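Long-range contact in gentamicin resistance protein (Enterococcus gallinarum, PDB 3TDV), which probably inactivates gentamicin and related aminoglycosides by phosphorylating their 2'' hydroxyl, with GTP preferred over ATP as phosphate donor: residues K113-L118 / R209-T214. Sequence-based numbering, arbitrary orientation.
Sequences KDRLAL and RQTPLT
R115, near the start of helix 110-129, lies on the backbone carbonyls of R209 and Q210, an example of a turn meeting a helix through its main chain. R209 O lies 3.3 Å from R115 CG, while R209 CB points away from the helix. At Q210 the carbonyl oxygen comes over one face of the R115 guanidinium, 2.7 Å from R115 NE. Approached from above the plane, the N-H groups are poorly aimed, and no hydrogen bond results despite the closeness. The arginine folds over the carbonyl by a strained, nearly eclipsed bend at chi2 (-11°) and another at chi3 (-108°); L118 CD2 lies over the opposite face, offset toward the rim. T211 runs beside R115, pointing the same way, with its CG2 4.2 Å from R115 NH2, whereas its hydroxyl is hydrogen-bonded to S208. Next, the ring of P212 rests on the root of the arginine, CD lying 3.8 Å from R115 CB. The apolar end is L213, whose side chain meets that of L116 at about a right angle; L116 CD1 is 3.4 Å from L213 CB, a tight fit. Strands 202-204 and 213-216 form a hairpin of the kinase-like fold, between magnesium ligands H201 and D218 in sequence; the contact seats its turn on helix 110-129, the L213 side chain about 11 Å from GDP. Q119 OE1 of that helix accepts a hydrogen bond from L213 N. Helix 103-106 touches L116 through M105, and helix 240-249 packs on A117 and L118.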
loop_
_atom_site.group_PDB
_atom_site.type_symbol
_atom_site.label_atom_id
_atom_site.label_comp_id
_atom_site.label_asym_id
_atom_site.label_seq_id
_atom_site.Cartn_x
_atom_site.Cartn_y
_atom_site.Cartn_z
ATOM N N LYS A 113 -8.208 -7.566 -17.459
ATOM C CA LYS A 113 -8.495 -7.742 -16.044
ATOM C C LYS A 113 -8.079 -9.126 -15.541
ATOM O O LYS A 113 -7.379 -9.244 -14.529
ATOM C CB LYS A 113 -9.971 -7.487 -15.758
ATOM C CG LYS A 113 -10.219 -6.461 -14.665
ATOM C CD LYS A 113 -11.688 -6.424 -14.260
ATOM C CE LYS A 113 -12.421 -5.238 -14.876
ATOM N NZ LYS A 113 -13.865 -5.210 -14.484
ATOM N N ASP A 114 -8.489 -10.172 -16.247
ATOM C CA ASP A 114 -8.131 -11.530 -15.845
ATOM C C ASP A 114 -6.624 -11.775 -15.909
ATOM O O ASP A 114 -6.055 -12.464 -15.057
ATOM C CB ASP A 114 -8.863 -12.594 -16.681
ATOM C CG ASP A 114 -8.137 -13.932 -16.660
ATOM O OD1 ASP A 114 -8.295 -14.702 -15.678
ATOM O OD2 ASP A 114 -7.364 -14.196 -17.608
ATOM N N ARG A 115 -5.981 -11.233 -16.935
ATOM C CA ARG A 115 -4.533 -11.320 -17.035
ATOM C C ARG A 115 -3.895 -10.584 -15.839
ATOM O O ARG A 115 -2.927 -11.062 -15.239
ATOM C CB ARG A 115 -4.057 -10.723 -18.362
ATOM C CG ARG A 115 -3.098 -11.606 -19.135
ATOM C CD ARG A 115 -2.627 -12.778 -18.281
ATOM N NE ARG A 115 -1.229 -12.656 -17.857
ATOM C CZ ARG A 115 -0.337 -13.642 -17.942
ATOM N NH1 ARG A 115 -0.699 -14.823 -18.436
ATOM N NH2 ARG A 115 0.916 -13.453 -17.538
ATOM N N LEU A 116 -4.447 -9.432 -15.482
ATOM C CA LEU A 116 -3.932 -8.655 -14.345
ATOM C C LEU A 116 -3.964 -9.467 -13.046
ATOM O O LEU A 116 -2.979 -9.512 -12.313
ATOM C CB LEU A 116 -4.741 -7.361 -14.181
ATOM C CG LEU A 116 -4.256 -6.237 -13.265
ATOM C CD1 LEU A 116 -2.757 -5.995 -13.398
ATOM C CD2 LEU A 116 -5.016 -4.970 -13.593
ATOM N N ALA A 117 -5.097 -10.116 -12.778
ATOM C CA ALA A 117 -5.274 -10.856 -11.538
ATOM C C ALA A 117 -4.168 -11.881 -11.367
ATOM O O ALA A 117 -3.676 -12.128 -10.249
ATOM C CB ALA A 117 -6.652 -11.554 -11.516
ATOM N N LEU A 118 -3.781 -12.483 -12.481
ATOM C CA LEU A 118 -2.864 -13.617 -12.445
ATOM C C LEU A 118 -1.444 -13.113 -12.207
ATOM O O LEU A 118 -0.672 -13.738 -11.473
ATOM C CB LEU A 118 -2.961 -14.444 -13.743
ATOM C CG LEU A 118 -1.851 -15.483 -13.899
ATOM C CD1 LEU A 118 -1.977 -16.542 -12.801
ATOM C CD2 LEU A 118 -1.879 -16.130 -15.278
ATOM N N ARG A 209 -0.976 -7.841 -24.219
ATOM C CA ARG A 209 -2.100 -8.729 -23.948
ATOM C C ARG A 209 -1.714 -9.765 -22.888
ATOM O O ARG A 209 -2.501 -10.078 -21.994
ATOM C CB ARG A 209 -2.587 -9.374 -25.249
ATOM C CG ARG A 209 -3.014 -10.815 -25.129
ATOM C CD ARG A 209 -3.585 -11.325 -26.436
ATOM N NE ARG A 209 -4.841 -12.026 -26.187
ATOM C CZ ARG A 209 -6.038 -11.446 -26.238
ATOM N NH1 ARG A 209 -6.141 -10.156 -26.555
ATOM N NH2 ARG A 209 -7.128 -12.160 -25.984
ATOM N N GLN A 210 -0.482 -10.261 -22.968
ATOM C CA GLN A 210 0.015 -11.236 -21.988
ATOM C C GLN A 210 0.384 -10.617 -20.621
ATOM O O GLN A 210 0.231 -11.254 -19.577
ATOM C CB GLN A 210 1.221 -12.006 -22.554
ATOM C CG GLN A 210 1.018 -13.526 -22.663
ATOM C CD GLN A 210 0.559 -13.979 -24.054
ATOM O OE1 GLN A 210 -0.636 -14.175 -24.295
ATOM N NE2 GLN A 210 1.517 -14.151 -24.971
ATOM N N THR A 211 0.857 -9.373 -20.624
ATOM C CA THR A 211 1.348 -8.757 -19.387
ATOM C C THR A 211 0.931 -7.299 -19.237
ATOM O O THR A 211 1.767 -6.398 -19.318
ATOM C CB THR A 211 2.883 -8.877 -19.294
ATOM O OG1 THR A 211 3.460 -8.781 -20.611
ATOM C CG2 THR A 211 3.269 -10.227 -18.684
ATOM N N PRO A 212 -0.372 -7.062 -19.003
ATOM C CA PRO A 212 -0.866 -5.692 -18.870
ATOM C C PRO A 212 -0.427 -5.020 -17.555
ATOM O O PRO A 212 -0.593 -3.805 -17.432
ATOM C CB PRO A 212 -2.384 -5.860 -18.930
ATOM C CG PRO A 212 -2.623 -7.205 -18.394
ATOM C CD PRO A 212 -1.464 -8.042 -18.900
ATOM N N LEU A 213 0.119 -5.784 -16.605
ATOM C CA LEU A 213 0.778 -5.185 -15.436
ATOM C C LEU A 213 2.285 -4.975 -15.684
ATOM O O LEU A 213 3.070 -5.934 -15.741
ATOM C CB LEU A 213 0.567 -6.012 -14.154
ATOM C CG LEU A 213 1.120 -5.344 -12.877
ATOM C CD1 LEU A 213 0.254 -4.142 -12.463
ATOM C CD2 LEU A 213 1.281 -6.330 -11.719
ATOM N N THR A 214 2.678 -3.711 -15.810
ATOM C CA THR A 214 4.057 -3.345 -16.105
ATOM C C THR A 214 4.920 -3.264 -14.824
ATOM O O THR A 214 6.085 -3.712 -14.796
ATOM C CB THR A 214 4.110 -1.973 -16.805
ATOM O OG1 THR A 214 3.028 -1.860 -17.743
ATOM C CG2 THR A 214 5.451 -1.801 -17.516
#